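Local coordinates for sugar ABC transporter substrate-binding protein, BlMnBP1 (Bifidobacterium animalis subsp. lactis ATCC 27673, PDB 6I5R) that binds mannobiose and probably delivers manno-oligosaccharides derived from beta-mannan to the membrane components of an ABC importer, at residues A[47-52]-A[57-62]; A[61-66]-A[73-78]; A[97-102]-A[335-340]. All blocks are in the same frame, centred on the assembly; numbering follows the deposited sequence.

Contact 1: residues A[47-52]-A[57-62]. With BMA (beta-D-mannopyranose), chain B.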
loop_
_atom_site.group_PDB
_atom_site.type_symbol
_atom_site.label_atom_id
_atom_site.label_comp_id
_atom_site.label_asym_id
_atom_site.label_seq_id
_atom_site.Cartn_x
_atom_site.Cartn_y
_atom_site.Cartn_z
ATOM N N THR A 47 -2.791 -8.797 11.673
ATOM C CA THR A 47 -3.130 -9.262 13.014
ATOM C C THR A 47 -4.603 -9.623 13.110
ATOM O O THR A 47 -4.987 -10.566 13.815
ATOM C CB THR A 47 -2.795 -8.172 14.031
ATOM O OG1 THR A 47 -3.467 -6.956 13.660
ATOM C CG2 THR A 47 -1.330 -7.903 14.077
ATOM N N ASP A 48 -5.451 -8.865 12.418
ATOM C CA ASP A 48 -6.879 -9.156 12.434
ATOM C C ASP A 48 -7.188 -10.564 11.923
ATOM O O ASP A 48 -8.011 -11.275 12.512
ATOM C CB ASP A 48 -7.620 -8.088 11.621
ATOM C CG ASP A 48 -7.172 -8.005 10.160
ATOM O OD1 ASP A 48 -6.040 -8.411 9.834
ATOM O OD2 ASP A 48 -7.974 -7.465 9.342
ATOM N N MET A 49 -6.539 -10.994 10.842
ATOM C CA MET A 49 -6.756 -12.340 10.310
ATOM C C MET A 49 -6.140 -13.442 11.165
ATOM O O MET A 49 -6.362 -14.634 10.887
ATOM C CB MET A 49 -6.183 -12.428 8.898
ATOM C CG MET A 49 -6.858 -11.526 7.921
ATOM S SD MET A 49 -6.157 -11.579 6.274
ATOM C CE MET A 49 -6.350 -13.311 5.881
ATOM N N ASN A 50 -5.339 -13.101 12.154
ATOM C CA ASN A 50 -4.776 -14.105 13.043
ATOM C C ASN A 50 -5.678 -14.378 14.229
ATOM O O ASN A 50 -5.231 -14.999 15.193
ATOM C CB ASN A 50 -3.382 -13.683 13.540
ATOM C CG ASN A 50 -2.441 -14.864 13.723
ATOM O OD1 ASN A 50 -2.695 -15.947 13.219
ATOM N ND2 ASN A 50 -1.360 -14.661 14.452
ATOM N N LEU A 51 -6.927 -13.932 14.185
ATOM C CA LEU A 51 -7.885 -14.161 15.251
ATOM C C LEU A 51 -9.006 -15.058 14.759
ATOM O O LEU A 51 -9.409 -14.998 13.595
ATOM C CB LEU A 51 -8.505 -12.848 15.761
ATOM C CG LEU A 51 -7.496 -11.817 16.267
ATOM C CD1 LEU A 51 -8.073 -10.477 16.715
ATOM C CD2 LEU A 51 -6.714 -12.465 17.431
ATOM N N ASP A 52 -9.559 -15.858 15.670
ATOM C CA ASP A 52 -10.685 -16.696 15.284
ATOM C C ASP A 52 -11.924 -15.882 14.954
ATOM O O ASP A 52 -12.804 -16.385 14.253
ATOM C CB ASP A 52 -11.062 -17.676 16.399
ATOM C CG ASP A 52 -9.982 -18.680 16.699
ATOM O OD1 ASP A 52 -9.032 -18.818 15.903
ATOM O OD2 ASP A 52 -10.097 -19.334 17.757
ATOM N N LYS A 57 -12.448 -14.700 5.924
ATOM C CA LYS A 57 -11.628 -15.913 5.902
ATOM C C LYS A 57 -10.281 -15.622 6.560
ATOM O O LYS A 57 -9.485 -14.840 6.035
ATOM C CB LYS A 57 -11.454 -16.389 4.463
ATOM C CG LYS A 57 -10.893 -17.790 4.278
ATOM C CD LYS A 57 -10.835 -18.110 2.790
ATOM C CE LYS A 57 -10.180 -19.459 2.540
ATOM N NZ LYS A 57 -10.851 -20.527 3.314
ATOM N N ASN A 58 -10.004 -16.252 7.697
ATOM C CA ASN A 58 -8.789 -15.928 8.439
ATOM C C ASN A 58 -7.624 -16.826 8.019
ATOM O O ASN A 58 -7.741 -17.716 7.170
ATOM C CB ASN A 58 -9.017 -16.002 9.951
ATOM C CG ASN A 58 -9.257 -17.435 10.477
ATOM O OD1 ASN A 58 -9.044 -18.434 9.773
ATOM N ND2 ASN A 58 -9.711 -17.525 11.740
ATOM N N TRP A 59 -6.474 -16.586 8.641
ATOM C CA TRP A 59 -5.278 -17.318 8.254
ATOM C C TRP A 59 -5.475 -18.812 8.430
ATOM O O TRP A 59 -5.070 -19.600 7.567
ATOM C CB TRP A 59 -4.073 -16.853 9.059
ATOM C CG TRP A 59 -3.524 -15.569 8.506
ATOM C CD1 TRP A 59 -3.281 -14.416 9.197
ATOM C CD2 TRP A 59 -3.175 -15.303 7.143
ATOM N NE1 TRP A 59 -2.778 -13.457 8.353
ATOM C CE2 TRP A 59 -2.713 -13.966 7.083
ATOM C CE3 TRP A 59 -3.198 -16.064 5.967
ATOM C CZ2 TRP A 59 -2.290 -13.366 5.892
ATOM C CZ3 TRP A 59 -2.779 -15.464 4.779
ATOM C CH2 TRP A 59 -2.337 -14.124 4.754
ATOM N N LYS A 60 -6.086 -19.219 9.547
ATOM C CA LYS A 60 -6.259 -20.643 9.810
ATOM C C LYS A 60 -7.036 -21.311 8.693
ATOM O O LYS A 60 -6.738 -22.457 8.314
ATOM C CB LYS A 60 -6.994 -20.872 11.124
ATOM C CG LYS A 60 -6.200 -20.716 12.389
ATOM C CD LYS A 60 -7.101 -21.052 13.556
ATOM C CE LYS A 60 -6.329 -21.281 14.827
ATOM N NZ LYS A 60 -5.426 -20.157 15.131
ATOM N N SER A 61 -8.049 -20.615 8.169
ATOM C CA SER A 61 -8.878 -21.150 7.090
ATOM C C SER A 61 -8.081 -21.309 5.800
ATOM O O SER A 61 -8.243 -22.313 5.082
ATOM C CB SER A 61 -10.087 -20.244 6.868
ATOM O OG SER A 61 -10.946 -20.771 5.873
ATOM N N TYR A 62 -7.236 -20.320 5.470
ATOM C CA TYR A 62 -6.373 -20.449 4.306
ATOM C C TYR A 62 -5.392 -21.602 4.486
ATOM O O TYR A 62 -5.174 -22.403 3.567
ATOM C CB TYR A 62 -5.580 -19.164 4.064
ATOM C CG TYR A 62 -6.368 -18.060 3.453
ATOM C CD1 TYR A 62 -6.723 -18.113 2.121
ATOM C CD2 TYR A 62 -6.747 -16.948 4.198
ATOM C CE1 TYR A 62 -7.464 -17.097 1.551
ATOM C CE2 TYR A 62 -7.449 -15.918 3.632
ATOM C CZ TYR A 62 -7.820 -16.004 2.309
ATOM O OH TYR A 62 -8.550 -14.997 1.728
HETATM C C1 BMA B . -5.154 -4.846 11.339
HETATM C C2 BMA B . -5.637 -4.776 9.868
HETATM C C3 BMA B . -4.461 -4.416 8.969
HETATM C C4 BMA B . -3.660 -3.276 9.545
HETATM C C5 BMA B . -3.309 -3.533 11.017
HETATM C C6 BMA B . -2.478 -2.418 11.604
HETATM O O1 BMA B . -6.332 -5.018 12.058
HETATM O O2 BMA B . -6.591 -3.670 9.776
HETATM O O3 BMA B . -4.873 -4.102 7.684
HETATM O O4 BMA B . -2.444 -3.112 8.815
HETATM O O5 BMA B . -4.515 -3.695 11.746
HETATM O O6 BMA B . -1.892 -2.957 12.795
HETATM O O HOH W 1 -6.326 -17.381 11.953
HETATM O O HOH W 2 -10.432 -19.904 13.343
#

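Contact 2: residues A[61-66]-A[73-78]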
loop_
_atom_site.group_PDB
_atom_site.type_symbol
_atom_site.label_atom_id
_atom_site.label_comp_id
_atom_site.label_asym_id
_atom_site.label_seq_id
_atom_site.Cartn_x
_atom_site.Cartn_y
_atom_site.Cartn_z
ATOM N N SER A 61 -8.049 -20.615 8.169
ATOM C CA SER A 61 -8.878 -21.150 7.090
ATOM C C SER A 61 -8.081 -21.309 5.800
ATOM O O SER A 61 -8.243 -22.313 5.082
ATOM C CB SER A 61 -10.087 -20.244 6.868
ATOM O OG SER A 61 -10.946 -20.771 5.873
ATOM N N TYR A 62 -7.236 -20.320 5.470
ATOM C CA TYR A 62 -6.373 -20.449 4.306
ATOM C C TYR A 62 -5.392 -21.602 4.486
ATOM O O TYR A 62 -5.174 -22.403 3.567
ATOM C CB TYR A 62 -5.580 -19.164 4.064
ATOM C CG TYR A 62 -6.368 -18.060 3.453
ATOM C CD1 TYR A 62 -6.723 -18.113 2.121
ATOM C CD2 TYR A 62 -6.747 -16.948 4.198
ATOM C CE1 TYR A 62 -7.464 -17.097 1.551
ATOM C CE2 TYR A 62 -7.449 -15.918 3.632
ATOM C CZ TYR A 62 -7.820 -16.004 2.309
ATOM O OH TYR A 62 -8.550 -14.997 1.728
ATOM N N ILE A 63 -4.780 -21.701 5.667
ATOM C CA ILE A 63 -3.769 -22.728 5.863
ATOM C C ILE A 63 -4.409 -24.102 5.808
ATOM O O ILE A 63 -3.832 -25.054 5.268
ATOM C CB ILE A 63 -3.003 -22.490 7.168
ATOM C CG1 ILE A 63 -2.266 -21.155 7.027
ATOM C CG2 ILE A 63 -2.054 -23.684 7.444
ATOM C CD1 ILE A 63 -1.784 -20.547 8.294
ATOM N N GLU A 64 -5.613 -24.227 6.358
ATOM C CA GLU A 64 -6.362 -25.470 6.214
ATOM C C GLU A 64 -6.567 -25.827 4.742
ATOM O O GLU A 64 -6.366 -26.981 4.334
ATOM C CB GLU A 64 -7.696 -25.318 6.937
ATOM C CG GLU A 64 -8.639 -26.426 6.698
ATOM C CD GLU A 64 -9.933 -26.204 7.427
ATOM O OE1 GLU A 64 -9.925 -26.381 8.658
ATOM O OE2 GLU A 64 -10.956 -25.837 6.787
ATOM N N ASP A 65 -7.008 -24.861 3.934
ATOM C CA ASP A 65 -7.195 -25.122 2.512
ATOM C C ASP A 65 -5.886 -25.533 1.858
ATOM O O ASP A 65 -5.845 -26.481 1.072
ATOM C CB ASP A 65 -7.768 -23.900 1.803
ATOM C CG ASP A 65 -9.185 -23.629 2.195
ATOM O OD1 ASP A 65 -9.876 -24.570 2.642
ATOM O OD2 ASP A 65 -9.636 -22.487 2.064
ATOM N N PHE A 66 -4.801 -24.809 2.160
ATOM C CA PHE A 66 -3.500 -25.181 1.637
ATOM C C PHE A 66 -3.127 -26.597 2.061
ATOM O O PHE A 66 -2.529 -27.354 1.285
ATOM C CB PHE A 66 -2.469 -24.172 2.130
ATOM C CG PHE A 66 -1.037 -24.571 1.870
ATOM C CD1 PHE A 66 -0.494 -24.450 0.603
ATOM C CD2 PHE A 66 -0.229 -24.994 2.896
ATOM C CE1 PHE A 66 0.816 -24.763 0.368
ATOM C CE2 PHE A 66 1.093 -25.328 2.659
ATOM C CZ PHE A 66 1.604 -25.215 1.388
ATOM N N ILE A 73 3.420 -29.670 4.797
ATOM C CA ILE A 73 4.011 -28.351 4.940
ATOM C C ILE A 73 3.171 -27.618 5.976
ATOM O O ILE A 73 2.093 -27.092 5.668
ATOM C CB ILE A 73 4.069 -27.591 3.617
ATOM C CG1 ILE A 73 5.019 -28.265 2.641
ATOM C CG2 ILE A 73 4.509 -26.119 3.870
ATOM C CD1 ILE A 73 5.094 -27.581 1.299
ATOM N N THR A 74 3.674 -27.570 7.201
ATOM C CA THR A 74 3.012 -26.860 8.281
ATOM C C THR A 74 3.396 -25.390 8.226
ATOM O O THR A 74 4.583 -25.042 8.196
ATOM C CB THR A 74 3.389 -27.464 9.639
ATOM O OG1 THR A 74 2.835 -28.784 9.764
ATOM C CG2 THR A 74 2.901 -26.557 10.771
ATOM N N VAL A 75 2.386 -24.536 8.232
ATOM C CA VAL A 75 2.564 -23.097 8.135
ATOM C C VAL A 75 2.222 -22.469 9.478
ATOM O O VAL A 75 1.075 -22.554 9.931
ATOM C CB VAL A 75 1.688 -22.501 7.029
ATOM C CG1 VAL A 75 1.966 -21.008 6.894
ATOM C CG2 VAL A 75 1.912 -23.222 5.711
ATOM N N LYS A 76 3.203 -21.810 10.091
ATOM C CA LYS A 76 3.000 -21.105 11.356
ATOM C C LYS A 76 2.950 -19.616 11.075
ATOM O O LYS A 76 3.904 -19.071 10.517
ATOM C CB LYS A 76 4.130 -21.400 12.330
ATOM C CG LYS A 76 4.153 -22.843 12.807
ATOM C CD LYS A 76 5.445 -23.091 13.514
ATOM C CE LYS A 76 5.574 -22.171 14.724
ATOM N NZ LYS A 76 6.770 -22.676 15.469
ATOM N N VAL A 77 1.869 -18.963 11.482
ATOM C CA VAL A 77 1.664 -17.544 11.183
ATOM C C VAL A 77 2.093 -16.723 12.384
ATOM O O VAL A 77 1.686 -17.010 13.520
ATOM C CB VAL A 77 0.200 -17.244 10.826
ATOM C CG1 VAL A 77 0.053 -15.789 10.414
ATOM C CG2 VAL A 77 -0.261 -18.136 9.730
ATOM N N GLN A 78 2.862 -15.672 12.130
ATOM C CA GLN A 78 3.205 -14.672 13.133
ATOM C C GLN A 78 2.793 -13.287 12.647
ATOM O O GLN A 78 3.184 -12.868 11.555
ATOM C CB GLN A 78 4.703 -14.676 13.417
ATOM C CG GLN A 78 5.259 -15.987 13.917
ATOM C CD GLN A 78 6.719 -15.858 14.310
ATOM O OE1 GLN A 78 7.374 -14.867 13.980
ATOM N NE2 GLN A 78 7.228 -16.832 15.039
#

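Contact 3: residues A[97-102]-A[335-340]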
loop_
_atom_site.group_PDB
_atom_site.type_symbol
_atom_site.label_atom_id
_atom_site.label_comp_id
_atom_site.label_asym_id
_atom_site.label_seq_id
_atom_site.Cartn_x
_atom_site.Cartn_y
_atom_site.Cartn_z
ATOM N N SER A 97 15.048 -17.401 11.449
ATOM C CA SER A 97 13.875 -17.448 12.327
ATOM C C SER A 97 12.563 -17.168 11.624
ATOM O O SER A 97 11.529 -17.115 12.283
ATOM C CB SER A 97 14.025 -16.428 13.441
ATOM O OG SER A 97 14.017 -15.123 12.900
ATOM N N TRP A 98 12.591 -16.886 10.335
ATOM C CA TRP A 98 11.393 -16.640 9.550
ATOM C C TRP A 98 11.661 -17.279 8.203
ATOM O O TRP A 98 12.810 -17.441 7.809
ATOM C CB TRP A 98 11.087 -15.138 9.406
ATOM C CG TRP A 98 12.207 -14.396 8.773
ATOM C CD1 TRP A 98 13.346 -13.941 9.385
ATOM C CD2 TRP A 98 12.322 -14.024 7.391
ATOM N NE1 TRP A 98 14.159 -13.315 8.464
ATOM C CE2 TRP A 98 13.560 -13.367 7.234
ATOM C CE3 TRP A 98 11.503 -14.188 6.278
ATOM C CZ2 TRP A 98 13.989 -12.877 6.017
ATOM C CZ3 TRP A 98 11.931 -13.691 5.063
ATOM C CH2 TRP A 98 13.167 -13.043 4.946
ATOM N N ASP A 99 10.614 -17.652 7.516
ATOM C CA ASP A 99 10.754 -18.259 6.201
ATOM C C ASP A 99 10.138 -17.422 5.101
ATOM O O ASP A 99 10.727 -17.305 4.025
ATOM C CB ASP A 99 10.110 -19.640 6.219
ATOM C CG ASP A 99 10.831 -20.585 7.182
ATOM O OD1 ASP A 99 11.956 -21.033 6.843
ATOM O OD2 ASP A 99 10.296 -20.840 8.283
ATOM N N ILE A 100 8.969 -16.857 5.362
ATOM C CA ILE A 100 8.325 -15.876 4.497
ATOM C C ILE A 100 7.967 -14.670 5.351
ATOM O O ILE A 100 7.425 -14.840 6.445
ATOM C CB ILE A 100 7.029 -16.410 3.865
ATOM C CG1 ILE A 100 7.259 -17.630 3.007
ATOM C CG2 ILE A 100 6.335 -15.290 3.041
ATOM C CD1 ILE A 100 5.983 -18.417 2.853
ATOM N N MET A 101 8.217 -13.462 4.834
ATOM C CA MET A 101 7.649 -12.249 5.412
ATOM C C MET A 101 7.109 -11.367 4.291
ATOM O O MET A 101 7.421 -11.558 3.109
ATOM C CB MET A 101 8.660 -11.444 6.247
ATOM C CG MET A 101 9.756 -10.812 5.458
ATOM S SD MET A 101 10.629 -9.492 6.341
ATOM C CE MET A 101 11.307 -10.454 7.729
ATOM N N MET A 102 6.281 -10.393 4.666
ATOM C CA MET A 102 5.924 -9.342 3.721
ATOM C C MET A 102 7.084 -8.346 3.730
ATOM O O MET A 102 7.498 -7.864 4.795
ATOM C CB MET A 102 4.592 -8.683 4.091
ATOM C CG MET A 102 3.481 -9.666 4.368
ATOM S SD MET A 102 3.270 -11.046 3.203
ATOM C CE MET A 102 2.670 -10.225 1.708
ATOM N N GLU A 335 11.894 -24.088 -0.756
ATOM C CA GLU A 335 10.943 -24.631 -1.715
ATOM C C GLU A 335 9.549 -24.716 -1.111
ATOM O O GLU A 335 8.558 -24.336 -1.755
ATOM C CB GLU A 335 11.416 -26.010 -2.189
ATOM C CG GLU A 335 10.621 -26.524 -3.370
ATOM C CD GLU A 335 10.976 -27.945 -3.749
ATOM O OE1 GLU A 335 12.108 -28.391 -3.421
ATOM O OE2 GLU A 335 10.122 -28.590 -4.401
ATOM N N ALA A 336 9.450 -25.153 0.145
ATOM C CA ALA A 336 8.155 -25.160 0.811
ATOM C C ALA A 336 7.547 -23.763 0.812
ATOM O O ALA A 336 6.355 -23.595 0.560
ATOM C CB ALA A 336 8.286 -25.672 2.237
ATOM N N SER A 337 8.375 -22.752 1.064
ATOM C CA SER A 337 7.872 -21.382 1.144
ATOM C C SER A 337 7.413 -20.891 -0.220
ATOM O O SER A 337 6.422 -20.162 -0.320
ATOM C CB SER A 337 8.959 -20.463 1.703
ATOM O OG SER A 337 9.268 -20.756 3.056
ATOM N N MET A 338 8.139 -21.268 -1.282
ATOM C CA MET A 338 7.784 -20.804 -2.623
ATOM C C MET A 338 6.517 -21.490 -3.114
ATOM O O MET A 338 5.701 -20.875 -3.825
ATOM C CB MET A 338 8.950 -21.033 -3.595
ATOM C CG MET A 338 8.747 -20.361 -4.934
ATOM S SD MET A 338 10.185 -20.433 -6.053
ATOM C CE MET A 338 11.543 -19.811 -5.063
ATOM N N ILE A 339 6.327 -22.751 -2.718
ATOM C CA ILE A 339 5.058 -23.430 -2.960
ATOM C C ILE A 339 3.911 -22.697 -2.272
ATOM O O ILE A 339 2.876 -22.430 -2.884
ATOM C CB ILE A 339 5.149 -24.894 -2.499
ATOM C CG1 ILE A 339 6.198 -25.611 -3.349
ATOM C CG2 ILE A 339 3.794 -25.566 -2.575
ATOM C CD1 ILE A 339 6.500 -27.049 -2.925
ATOM N N PHE A 340 4.072 -22.343 -0.988
ATOM C CA PHE A 340 2.999 -21.639 -0.294
ATOM C C PHE A 340 2.716 -20.274 -0.928
ATOM O O PHE A 340 1.558 -19.871 -1.055
ATOM C CB PHE A 340 3.342 -21.485 1.196
ATOM C CG PHE A 340 2.279 -20.758 1.968
ATOM C CD1 PHE A 340 1.060 -21.367 2.215
ATOM C CD2 PHE A 340 2.486 -19.470 2.413
ATOM C CE1 PHE A 340 0.058 -20.700 2.874
ATOM C CE2 PHE A 340 1.475 -18.790 3.092
ATOM C CZ PHE A 340 0.270 -19.416 3.327
#

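Contact 1: residues A[47-52]-A[57-62]
M49 O and L51 O of the loop are held by W59 N and N58 ND2 at the start of helix 59-69. W59 N donates to M49 O over 3.0 Å on an almost straight path (177°), and N58 ND2 reaches L51 O at 3.1 Å, approaching from above the carbonyl plane. The other amide atom of N58 faces the helix: OD1 accepts from S61 N at 2.9 Å, so N58 is the N-cap. CG lies between the backbone N and carbonyl carbon (chi1 69°), which lets one flat amide serve loop and helix together. With an alanine here both amide atoms go, and S61 N would probably lose its cap while L51 O loses its side-chain donor. A water gives a hydrogen to M49 O and accepts from K60 N.

Apolar contact centres on M49. Its CB stands 3.8 Å from the centroid of the W59 five-membered ring in a CH-pi contact, SD adds an oblique Met-aromatic contact, and the bend at chi3 (58°) brings CE over the W59 ring and to within 3.6 Å of Y62 CE2. At the solvent side, D52 and K60 form a long salt bridge. This is a capped helix start joined to a loop whose T47 and D48 belong to the mannobiose pocket.

Contact 2: residues A[61-66]-A[73-78]
I63 and F66, one helical turn apart, meet the inward side chains of strand 73-78. The CB of F66 leaves the helix toward the strand, and with CG opposite the backbone N (chi1 170°) the ring extends toward I73 and V75. CD2 is the first ring atom to meet the strand, lying 4.0 Å from V75 CG2. At CE2 the contacts converge: V75 CG2 is 3.8 Å away, I73 CG2 is 3.7 Å away in the plane of the ring, and I73 O also comes to the edge at 3.6 Å. CZ, at the tip, finishes against I73 CG2 at 3.9 Å. The ring thus presents its rim to I73, while the F66 side chain crosses that of V75 at about a right angle.

I63, modelled in two conformations, lies beside V75, its detailed contacts uncertain. No hydrogen bond spans the contact, which is held by apolar packing. The axes of helix segment 61-66 and strand segment 73-78 approach to 9.2 Å at 170°, nearly antiparallel, within the beta-alpha-beta unit 38-44, 59-69, 73-79. Strand 38-44 pairs in parallel with 73-79, and helix 331-346 adds F340 and W343 edge-to-face with F66.

Contact 3: residues A[97-102]-A[335-340]
The F340 ring receives I100 at its edge: I100 CD1 lies near the ring plane, 3.7 Å from F340 CD2, and the two side chains cross at about a right angle. F42 of strand 38-44 forms an edge-to-face pair with the same phenyl group, bringing it into contact with the strand next to 100-102 as well.

Between strand and helix the main link is I100 with S337. I100 CG1 lies beside the backbone N, with chi1 at -60°, and the ethyl branch points at the helix. CG1 meets S337 CB at 3.6 Å, and CD1, one bond further on, lies 3.8 Å from S337 CB and rests 3.6 Å from S337 O before reaching F340. The branch therefore lies against the backbone and CB of the serine as well as the phenyl edge. D99 contributes its CB, 3.5 Å from S337 OG. Further apolar neighbours surround the serine, with I40 of strand 38-44 and I325 of strand 314-325 both touching its side chain; I40 also meets D99.

The polar ends of D99 and S337 have partners elsewhere. D99 OD2 accepts from T41 N of the adjoining strand, while S337 OG, set beside its own backbone N by a chi1 of -67°, is hydrogen-bonded to K333 O, one turn earlier in its helix. Neither side-chain bond crosses the contact. The serine presents its small CB to I100 while its hydroxyl is satisfied within the helix, and the aspartate presents its methylene while its carboxylate bonds to the sheet. All four touching residues are buried, and helix 331-346 is held against strand 100-102 here by van der Waals packing, without a hydrogen bond or salt bridge between the two segments.

Contacts 1 and 2 follow one another along the chain, their centres 10 Å apart; both use helix 59-69 and share S61 and Y62. The salt bridge from K57 to D65 and packing of W59 and N50 on V77 connect them. Contact 3 comes later and spans 232 intervening residues to bring in helix 331-346. Its centre is 11 Å from that of contact 2, which it touches through V75 with F340 and I73 with A336, and 18 Å from that of contact 1, which it does not touch. Contacts 2 and 3 reach the same mixed sheet, where strand 38-44 pairs with both 73-79 and 100-102. Together the three run from the sugar-binding loop into the packed helix-sheet body of one lobe.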